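PDB 2P7I: hypothetical protein from Pectobacterium atrosepticum SCRI1043, which is probably an S-adenosylmethionine-dependent methyltransferase of the type 12 family, its substrate unknown. Local coordinates for residues 39-44 with 136-141; 192-197 with 243-248; 43-48 with 64-69. All blocks are in the same frame, centred on the assembly; numbering follows the deposited sequence. Where two conformers were deposited one is given.

From the N terminus, the chain leaves helix 24-37 and enters the loop 39-44, which contact 1 lays against strand 135-142, closing a loop of 91 residues. The same loop runs into strand 46-49, where contact 3 pairs 43-48 with 64-69. Contact 3 starts from the same stretch, and its short loop of 15 residues lies within that of contact 1; the two share Pro-43 and Gly-44 and touch where Phe-41 meets Phe-64. Contact 2 follows in series, closing a loop of 45 residues between strands 192-201 and 237-245 at one edge of the sheet. It touches contact 1 through Leu-243, which packs on Phe-40 and Phe-138, but has no touch with contact 3.

Contact 1 (39-44 with 136-141); sequences PFFRPG and RLFLVC
Arg-136 and Phe-138, alternate residues on strand 135-142 of the Rossmann-like methyltransferase sheet, receive the loop that joins helix 24-37 to strand 46-49. The Arg-136 side chain is extended from CG to NE and reaches alongside Arg-42 to the carbonyl of Phe-40. Beyond CB, its CG lies 4.0 Å from Arg-42 CG. The next carbon, CD, touches both Phe-40 O (3.4 Å) and Arg-42 CD, and NE comes within 3.5 Å of Arg-42 CD, which sits over one face of the Arg-136 guanidinium, toward its rim. At the tip, NH1 donates to Phe-40 O at 2.7 Å; the bond is bent, with an angle of 139° at the hydrogen, and the acceptor lies 23° out of the guanidinium plane. NH1 also bonds Pro-39 O of the second subunit, so this one nitrogen grips backbone carbonyls on both sides of the interface. Arg-42, bent at chi2 and chi3, meets Arg-136 with its aliphatic carbons, and the two guanidinium planes are inclined to each other.

Next on this side of the strand, Phe-138 packs against two successive loop residues. Phe-41 CE1 lies over one face of the Phe-138 ring, toward its rim; the rings form an oblique pair, centroids 5.3 Å apart and planes at 52°. Phe-37 also meets Phe-138, while the Phe-40 ring turns toward the second subunit. From the loop, Phe-40 CB approaches Phe-138 CE2 to 3.7 Å.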
loop_
_atom_site.group_PDB
_atom_site.type_symbol
_atom_site.label_atom_id
_atom_site.label_comp_id
_atom_site.label_asym_id
_atom_site.label_seq_id
_atom_site.Cartn_x
_atom_site.Cartn_y
_atom_site.Cartn_z
ATOM N N PRO B 39 16.513 17.042 -7.078
ATOM C CA PRO B 39 17.571 16.077 -7.320
ATOM C C PRO B 39 17.734 15.644 -8.789
ATOM O O PRO B 39 18.773 15.086 -9.158
ATOM C CB PRO B 39 17.160 14.865 -6.480
ATOM C CG PRO B 39 16.075 15.312 -5.621
ATOM C CD PRO B 39 15.457 16.511 -6.207
ATOM N N PHE B 40 16.707 15.867 -9.597
ATOM C CA PHE B 40 16.696 15.422 -10.982
ATOM C C PHE B 40 17.016 16.493 -12.006
ATOM O O PHE B 40 17.220 16.160 -13.185
ATOM C CB PHE B 40 15.315 14.863 -11.344
ATOM C CG PHE B 40 14.871 13.718 -10.483
ATOM C CD1 PHE B 40 15.582 12.532 -10.501
ATOM C CD2 PHE B 40 13.724 13.808 -9.682
ATOM C CE1 PHE B 40 15.174 11.439 -9.746
ATOM C CE2 PHE B 40 13.310 12.737 -8.925
ATOM C CZ PHE B 40 14.028 11.549 -8.953
ATOM N N PHE B 41 17.019 17.759 -11.598
ATOM C CA PHE B 41 17.273 18.868 -12.514
ATOM C C PHE B 41 18.578 18.654 -13.264
ATOM O O PHE B 41 19.567 18.190 -12.690
ATOM C CB PHE B 41 17.343 20.205 -11.791
ATOM C CG PHE B 41 16.004 20.826 -11.435
ATOM C CD1 PHE B 41 14.900 20.758 -12.279
ATOM C CD2 PHE B 41 15.882 21.564 -10.261
ATOM C CE1 PHE B 41 13.689 21.391 -11.937
ATOM C CE2 PHE B 41 14.693 22.170 -9.908
ATOM C CZ PHE B 41 13.590 22.087 -10.739
ATOM N N ARG B 42 18.537 18.943 -14.562
ATOM C CA ARG B 42 19.710 18.944 -15.420
ATOM C C ARG B 42 20.294 20.344 -15.521
ATOM O O ARG B 42 19.561 21.331 -15.509
ATOM C CB ARG B 42 19.304 18.556 -16.837
ATOM C CG ARG B 42 18.601 17.246 -16.990
ATOM C CD ARG B 42 19.578 16.136 -17.018
ATOM N NE ARG B 42 20.501 16.385 -18.102
ATOM C CZ ARG B 42 21.741 15.927 -18.164
ATOM N NH1 ARG B 42 22.228 15.146 -17.199
ATOM N NH2 ARG B 42 22.498 16.255 -19.206
ATOM N N PRO B 43 21.616 20.449 -15.706
ATOM C CA PRO B 43 22.164 21.799 -15.940
ATOM C C PRO B 43 21.675 22.292 -17.277
ATOM O O PRO B 43 21.418 21.483 -18.164
ATOM C CB PRO B 43 23.677 21.570 -15.984
ATOM C CG PRO B 43 23.831 20.075 -16.319
ATOM C CD PRO B 43 22.639 19.388 -15.751
ATOM N N GLY B 44 21.481 23.595 -17.414
ATOM C CA GLY B 44 21.110 24.154 -18.709
ATOM C C GLY B 44 19.890 24.999 -18.539
ATOM O O GLY B 44 19.762 25.666 -17.549
ATOM N N ARG B 136 15.093 16.281 -19.486
ATOM C CA ARG B 136 14.121 15.631 -18.633
ATOM C C ARG B 136 12.799 16.401 -18.586
ATOM O O ARG B 136 12.791 17.607 -18.447
ATOM C CB ARG B 136 14.707 15.466 -17.228
ATOM C CG ARG B 136 15.806 14.397 -17.206
ATOM C CD ARG B 136 16.486 14.294 -15.871
ATOM N NE ARG B 136 17.625 13.383 -15.960
ATOM C CZ ARG B 136 18.456 13.132 -14.966
ATOM N NH1 ARG B 136 18.281 13.714 -13.805
ATOM N NH2 ARG B 136 19.479 12.311 -15.151
ATOM N N LEU B 137 11.700 15.639 -18.647
ATOM C CA LEU B 137 10.372 16.116 -18.447
ATOM C C LEU B 137 9.946 15.788 -17.036
ATOM O O LEU B 137 10.144 14.629 -16.561
ATOM C CB LEU B 137 9.405 15.469 -19.459
ATOM C CG LEU B 137 7.910 15.731 -19.194
ATOM C CD1 LEU B 137 7.494 17.262 -19.376
ATOM C CD2 LEU B 137 7.054 14.776 -20.017
ATOM N N PHE B 138 9.434 16.837 -16.376
ATOM C CA PHE B 138 8.856 16.772 -15.043
ATOM C C PHE B 138 7.359 16.841 -15.171
ATOM O O PHE B 138 6.760 17.937 -15.235
ATOM C CB PHE B 138 9.397 17.896 -14.194
ATOM C CG PHE B 138 10.876 17.820 -14.003
ATOM C CD1 PHE B 138 11.739 18.222 -15.021
ATOM C CD2 PHE B 138 11.411 17.352 -12.803
ATOM C CE1 PHE B 138 13.116 18.113 -14.874
ATOM C CE2 PHE B 138 12.778 17.264 -12.621
ATOM C CZ PHE B 138 13.644 17.623 -13.665
ATOM N N LEU B 139 6.752 15.666 -15.159
ATOM C CA LEU B 139 5.332 15.489 -15.429
ATOM C C LEU B 139 4.547 15.223 -14.152
ATOM O O LEU B 139 4.700 14.199 -13.536
ATOM C CB LEU B 139 5.109 14.314 -16.419
ATOM C CG LEU B 139 3.670 13.964 -16.775
ATOM C CD1 LEU B 139 2.959 15.172 -17.447
ATOM C CD2 LEU B 139 3.657 12.753 -17.743
ATOM N N VAL B 140 3.705 16.171 -13.765
ATOM C CA VAL B 140 3.000 16.053 -12.467
ATOM C C VAL B 140 1.526 16.330 -12.682
ATOM O O VAL B 140 1.184 17.304 -13.273
ATOM C CB VAL B 140 3.577 16.983 -11.373
ATOM C CG1 VAL B 140 2.803 16.839 -10.069
ATOM C CG2 VAL B 140 5.059 16.695 -11.129
ATOM N N CYS B 141 0.664 15.455 -12.150
ATOM C CA CYS B 141 -0.771 15.639 -12.206
ATOM C C CYS B 141 -1.420 15.313 -10.861
ATOM O O CYS B 141 -0.880 14.513 -10.077
ATOM C CB CYS B 141 -1.358 14.683 -13.240
ATOM S SG CYS B 141 -0.918 15.067 -14.949
HETATM O O HOH W 1 20.429 14.167 -11.224
#

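Contact 2 (192-197 with 243-248); sequences QVTYRS and LCEKGI
Leu-243 O accepts from two successive backbone amides, Thr-194 N at 2.8 Å and Tyr-195 N at 3.2 Å. This fork is a classic beta bulge: Thr-194 and Tyr-195 together face Leu-243, and the antiparallel register shifts by one residue. Around it the pairing is tight. Leu-243 N returns a bond to Tyr-195 O, and Gln-192 and Glu-245 exchange two nearly straight backbone bonds.

The buried packing lies at the bulge end, where Tyr-195 CB and Leu-243 CB meet at 3.9 Å on one face of the sheet. The tyrosine ring leads away from Leu-243, and its OH bonds Ala-36 O of the second subunit. On the other face Val-193 CG2 touches Cys-244 SG at 4.0 Å, under the cover of helix 179-188.

Toward the end of strand 237-245 the contact opens to solvent and becomes more polar. In the conformer given, Thr-194 OG1, placed anti to the carbonyl carbon (chi1 -59°), donates to Glu-245 OE2 at 3.1 Å. It meets this oxygen from above the carboxylate plane, 50° out of it, and Thr-194 CG2 lies against the same oxygen at 3.4 Å. Farther on, the exposed Gln-192, also in one of two conformers, rests its CG on Gly-247 CA, 3.9 Å away. Such an antiparallel pair, the last strand inserted between the fifth and sixth to give the order 3-2-1-4-5-7-6, is the hallmark of the class I methyltransferase sheet.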
loop_
_atom_site.group_PDB
_atom_site.type_symbol
_atom_site.label_atom_id
_atom_site.label_comp_id
_atom_site.label_asym_id
_atom_site.label_seq_id
_atom_site.Cartn_x
_atom_site.Cartn_y
_atom_site.Cartn_z
ATOM N N GLN B 192 10.364 7.981 -22.511
ATOM C CA GLN B 192 10.908 6.946 -21.632
ATOM C C GLN B 192 10.603 7.382 -20.216
ATOM O O GLN B 192 10.995 8.459 -19.830
ATOM C CB GLN B 192 12.427 6.799 -21.793
ATOM C CG GLN B 192 12.893 6.472 -23.209
ATOM C CD GLN B 192 14.324 5.898 -23.265
ATOM O OE1 GLN B 192 15.236 6.522 -23.809
ATOM N NE2 GLN B 192 14.506 4.705 -22.712
ATOM N N VAL B 193 9.892 6.560 -19.456
ATOM C CA VAL B 193 9.595 6.908 -18.075
ATOM C C VAL B 193 10.719 6.357 -17.248
ATOM O O VAL B 193 10.942 5.144 -17.218
ATOM C CB VAL B 193 8.215 6.366 -17.628
ATOM C CG1 VAL B 193 8.045 6.565 -16.124
ATOM C CG2 VAL B 193 7.111 7.022 -18.425
ATOM N N THR B 194 11.432 7.242 -16.562
ATOM C CA THR B 194 12.637 6.924 -15.830
ATOM C C THR B 194 12.393 6.740 -14.335
ATOM O O THR B 194 13.048 5.932 -13.693
ATOM C CB THR B 194 13.621 8.077 -16.038
ATOM O OG1 THR B 194 13.881 8.216 -17.449
ATOM C CG2 THR B 194 14.907 7.851 -15.292
ATOM N N TYR B 195 11.473 7.549 -13.793
ATOM C CA TYR B 195 11.156 7.482 -12.363
ATOM C C TYR B 195 9.698 7.767 -12.129
ATOM O O TYR B 195 9.102 8.616 -12.783
ATOM C CB TYR B 195 12.024 8.415 -11.513
ATOM C CG TYR B 195 12.877 7.635 -10.547
ATOM C CD1 TYR B 195 12.502 7.448 -9.220
ATOM C CD2 TYR B 195 14.040 7.028 -10.983
ATOM C CE1 TYR B 195 13.316 6.680 -8.346
ATOM C CE2 TYR B 195 14.834 6.273 -10.132
ATOM C CZ TYR B 195 14.480 6.100 -8.835
ATOM O OH TYR B 195 15.338 5.333 -8.053
ATOM N N ARG B 196 9.115 7.038 -11.187
ATOM C CA ARG B 196 7.741 7.242 -10.763
ATOM C C ARG B 196 7.778 7.529 -9.263
ATOM O O ARG B 196 8.486 6.836 -8.518
ATOM C CB ARG B 196 6.890 5.997 -10.958
ATOM C CG ARG B 196 6.998 5.378 -12.348
ATOM C CD ARG B 196 7.160 3.912 -12.375
ATOM N NE ARG B 196 7.303 3.506 -13.762
ATOM C CZ ARG B 196 8.471 3.447 -14.402
ATOM N NH1 ARG B 196 9.613 3.623 -13.747
ATOM N NH2 ARG B 196 8.520 3.122 -15.692
ATOM N N SER B 197 7.050 8.555 -8.851
ATOM C CA SER B 197 6.962 8.910 -7.429
ATOM C C SER B 197 5.681 9.687 -7.171
ATOM O O SER B 197 4.844 9.854 -8.053
ATOM C CB SER B 197 8.188 9.730 -6.978
ATOM O OG SER B 197 8.319 9.738 -5.543
ATOM N N LEU B 243 9.142 11.220 -13.948
ATOM C CA LEU B 243 10.347 11.776 -14.566
ATOM C C LEU B 243 10.561 11.038 -15.843
ATOM O O LEU B 243 10.710 9.806 -15.868
ATOM C CB LEU B 243 11.589 11.587 -13.684
ATOM C CG LEU B 243 12.854 12.321 -14.193
ATOM C CD1 LEU B 243 12.679 13.861 -13.993
ATOM C CD2 LEU B 243 14.077 11.800 -13.453
ATOM N N CYS B 244 10.597 11.760 -16.941
ATOM C CA CYS B 244 10.687 11.153 -18.253
ATOM C C CYS B 244 11.870 11.700 -19.040
ATOM O O CYS B 244 12.316 12.837 -18.821
ATOM C CB CYS B 244 9.433 11.494 -19.050
ATOM S SG CYS B 244 7.871 10.920 -18.308
ATOM N N GLU B 245 12.374 10.874 -19.934
ATOM C CA GLU B 245 13.448 11.235 -20.864
ATOM C C GLU B 245 12.995 10.935 -22.272
ATOM O O GLU B 245 11.953 10.291 -22.495
ATOM C CB GLU B 245 14.742 10.509 -20.502
ATOM C CG GLU B 245 15.270 11.111 -19.202
ATOM C CD GLU B 245 16.481 10.398 -18.619
ATOM O OE1 GLU B 245 17.494 10.289 -19.314
ATOM O OE2 GLU B 245 16.425 9.980 -17.445
ATOM N N LYS B 246 13.767 11.446 -23.215
ATOM C CA LYS B 246 13.389 11.380 -24.621
ATOM C C LYS B 246 13.557 9.965 -25.156
ATOM O O LYS B 246 14.560 9.308 -24.898
ATOM C CB LYS B 246 14.265 12.360 -25.420
ATOM C CG LYS B 246 14.018 12.360 -26.875
ATOM C CD LYS B 246 14.756 13.549 -27.560
ATOM C CE LYS B 246 14.459 13.532 -29.073
ATOM N NZ LYS B 246 14.838 14.823 -29.791
ATOM N N GLY B 247 12.561 9.482 -25.892
ATOM C CA GLY B 247 12.693 8.230 -26.682
ATOM C C GLY B 247 12.856 8.518 -28.179
ATOM O O GLY B 247 12.393 9.541 -28.644
ATOM N N ILE B 248 13.520 7.638 -28.939
ATOM C CA ILE B 248 13.735 7.921 -30.376
ATOM C C ILE B 248 12.440 7.599 -31.126
ATOM O O ILE B 248 11.865 6.566 -30.928
ATOM C CB ILE B 248 14.959 7.183 -31.021
ATOM C CG1 ILE B 248 16.268 7.595 -30.323
ATOM C CG2 ILE B 248 15.071 7.523 -32.542
ATOM C CD1 ILE B 248 17.539 6.854 -30.821
#

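Contact 3 (43-48 with 64-69); sequences PGNLLE and FNDITC
Leu-46 fills the centre of this contact, its CB lying over the middle of the Phe-64 ring in a CH-pi contact 4.1 Å from the centroid. With CG anti to the backbone N (chi1 -179°), the rotation about chi2 sets CD1 against Phe-64 CE2 at 3.6 Å and CD2 beside Ile-67 CG2. Leu-46 and Ile-67 point the same way, and Leu-60 of helix 55-60 packs on both. On the reverse face of the sheet, Leu-47 CD1 meets Thr-68 CG2 at 3.8 Å.

Three backbone bonds hold the two strands in parallel register. Leu-46 N donates to Asp-66 O, Thr-68 N to Leu-46 O, and Glu-48 N to Thr-68 O, the last at 2.7 Å and nearly straight (173°). A water lies 2.9 Å from Leu-46 O and close to Thr-68 OG1 and Asp-66 OD1, linking the strands at this level.

Farther out, Phe-64 is fixed from several directions: Gly-44 O lies at its edge, 3.5 Å from CD1, and Phe-41 meets it edge-to-face. A second water bridges Gly-44 O and Asn-65 OD1. Asn-45 CB packs against Asp-66, whose OD2 forms a salt bridge with Arg-102, while Asn-45 OD1 accepts from the backbone of Asp-105. At the other end Glu-48 extends fully, placing OE1 3.8 Å from Cys-69 SG and hydrogen-bonded to Thr-57 OG1; its OE2 binds a Tris molecule, probably from the crystallisation liquor.

Strand 46-49, helix 55-60 and strand 67-71 form the first beta-alpha-beta unit of the Rossmann-like fold. In class I methyltransferases the end of the first strand borders the S-adenosylmethionine pocket, and the Tris bound at Glu-48 is consistent with such a site here.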
loop_
_atom_site.group_PDB
_atom_site.type_symbol
_atom_site.label_atom_id
_atom_site.label_comp_id
_atom_site.label_asym_id
_atom_site.label_seq_id
_atom_site.Cartn_x
_atom_site.Cartn_y
_atom_site.Cartn_z
ATOM N N PRO B 43 21.616 20.449 -15.706
ATOM C CA PRO B 43 22.164 21.799 -15.940
ATOM C C PRO B 43 21.675 22.292 -17.277
ATOM O O PRO B 43 21.418 21.483 -18.164
ATOM C CB PRO B 43 23.677 21.570 -15.984
ATOM C CG PRO B 43 23.831 20.075 -16.319
ATOM C CD PRO B 43 22.639 19.388 -15.751
ATOM N N GLY B 44 21.481 23.595 -17.414
ATOM C CA GLY B 44 21.110 24.154 -18.709
ATOM C C GLY B 44 19.890 24.999 -18.539
ATOM O O GLY B 44 19.762 25.666 -17.549
ATOM N N ASN B 45 18.962 24.925 -19.486
ATOM C CA ASN B 45 17.776 25.776 -19.463
ATOM C C ASN B 45 16.503 25.012 -19.052
ATOM O O ASN B 45 16.518 23.808 -18.901
ATOM C CB ASN B 45 17.594 26.454 -20.817
ATOM C CG ASN B 45 17.349 25.463 -21.928
ATOM O OD1 ASN B 45 17.267 24.255 -21.687
ATOM N ND2 ASN B 45 17.179 25.963 -23.138
ATOM N N LEU B 46 15.418 25.742 -18.879
ATOM C CA LEU B 46 14.157 25.134 -18.516
ATOM C C LEU B 46 13.040 25.704 -19.356
ATOM O O LEU B 46 13.055 26.887 -19.704
ATOM C CB LEU B 46 13.876 25.353 -17.029
ATOM C CG LEU B 46 12.581 24.742 -16.470
ATOM C CD1 LEU B 46 12.776 24.190 -15.079
ATOM C CD2 LEU B 46 11.492 25.781 -16.486
ATOM N N LEU B 47 12.081 24.840 -19.695
ATOM C CA LEU B 47 10.847 25.216 -20.350
ATOM C C LEU B 47 9.678 24.909 -19.402
ATOM O O LEU B 47 9.544 23.777 -18.938
ATOM C CB LEU B 47 10.680 24.439 -21.664
ATOM C CG LEU B 47 9.373 24.588 -22.456
ATOM C CD1 LEU B 47 9.129 25.982 -23.038
ATOM C CD2 LEU B 47 9.337 23.514 -23.601
ATOM N N GLU B 48 8.842 25.907 -19.124
ATOM C CA GLU B 48 7.648 25.743 -18.284
ATOM C C GLU B 48 6.403 25.846 -19.154
ATOM O O GLU B 48 6.063 26.924 -19.669
ATOM C CB GLU B 48 7.599 26.751 -17.133
ATOM C CG GLU B 48 6.348 26.582 -16.267
ATOM C CD GLU B 48 6.176 27.626 -15.168
ATOM O OE1 GLU B 48 6.785 28.717 -15.219
ATOM O OE2 GLU B 48 5.360 27.347 -14.265
ATOM N N PHE B 64 17.039 28.362 -11.987
ATOM C CA PHE B 64 17.421 28.523 -13.374
ATOM C C PHE B 64 17.342 30.002 -13.707
ATOM O O PHE B 64 16.370 30.640 -13.363
ATOM C CB PHE B 64 16.457 27.759 -14.289
ATOM C CG PHE B 64 16.565 26.285 -14.169
ATOM C CD1 PHE B 64 17.486 25.592 -14.923
ATOM C CD2 PHE B 64 15.737 25.587 -13.317
ATOM C CE1 PHE B 64 17.593 24.225 -14.807
ATOM C CE2 PHE B 64 15.843 24.223 -13.205
ATOM C CZ PHE B 64 16.771 23.551 -13.950
ATOM N N ASN B 65 18.353 30.518 -14.388
ATOM C CA ASN B 65 18.274 31.866 -14.958
ATOM C C ASN B 65 17.669 31.931 -16.372
ATOM O O ASN B 65 17.319 33.008 -16.848
ATOM C CB ASN B 65 19.665 32.532 -14.968
ATOM C CG ASN B 65 20.733 31.703 -15.697
ATOM O OD1 ASN B 65 20.430 30.769 -16.449
ATOM N ND2 ASN B 65 21.993 32.049 -15.465
ATOM N N ASP B 66 17.598 30.803 -17.065
ATOM C CA ASP B 66 17.129 30.804 -18.439
ATOM C C ASP B 66 15.906 29.933 -18.516
ATOM O O ASP B 66 16.019 28.719 -18.634
ATOM C CB ASP B 66 18.219 30.295 -19.369
ATOM C CG ASP B 66 17.811 30.313 -20.823
ATOM O OD1 ASP B 66 16.657 30.715 -21.138
ATOM O OD2 ASP B 66 18.664 29.928 -21.664
ATOM N N ILE B 67 14.748 30.587 -18.426
ATOM C CA ILE B 67 13.452 29.931 -18.378
ATOM C C ILE B 67 12.614 30.454 -19.513
ATOM O O ILE B 67 12.579 31.643 -19.762
ATOM C CB ILE B 67 12.691 30.209 -17.066
ATOM C CG1 ILE B 67 13.465 29.644 -15.865
ATOM C CG2 ILE B 67 11.315 29.568 -17.119
ATOM C CD1 ILE B 67 12.868 29.999 -14.495
ATOM N N THR B 68 11.954 29.537 -20.206
ATOM C CA THR B 68 11.042 29.876 -21.280
ATOM C C THR B 68 9.670 29.416 -20.815
ATOM O O THR B 68 9.516 28.295 -20.302
ATOM C CB THR B 68 11.457 29.203 -22.590
ATOM O OG1 THR B 68 12.765 29.656 -22.954
ATOM C CG2 THR B 68 10.475 29.493 -23.726
ATOM N N CYS B 69 8.685 30.301 -20.963
ATOM C CA CYS B 69 7.344 30.090 -20.431
ATOM C C CYS B 69 6.338 30.174 -21.545
ATOM O O CYS B 69 6.244 31.216 -22.196
ATOM C CB CYS B 69 6.981 31.170 -19.411
ATOM S SG CYS B 69 7.878 31.164 -17.853
HETATM O O HOH W 2 19.179 28.365 -16.808
HETATM O O HOH W 3 14.726 28.389 -21.593
#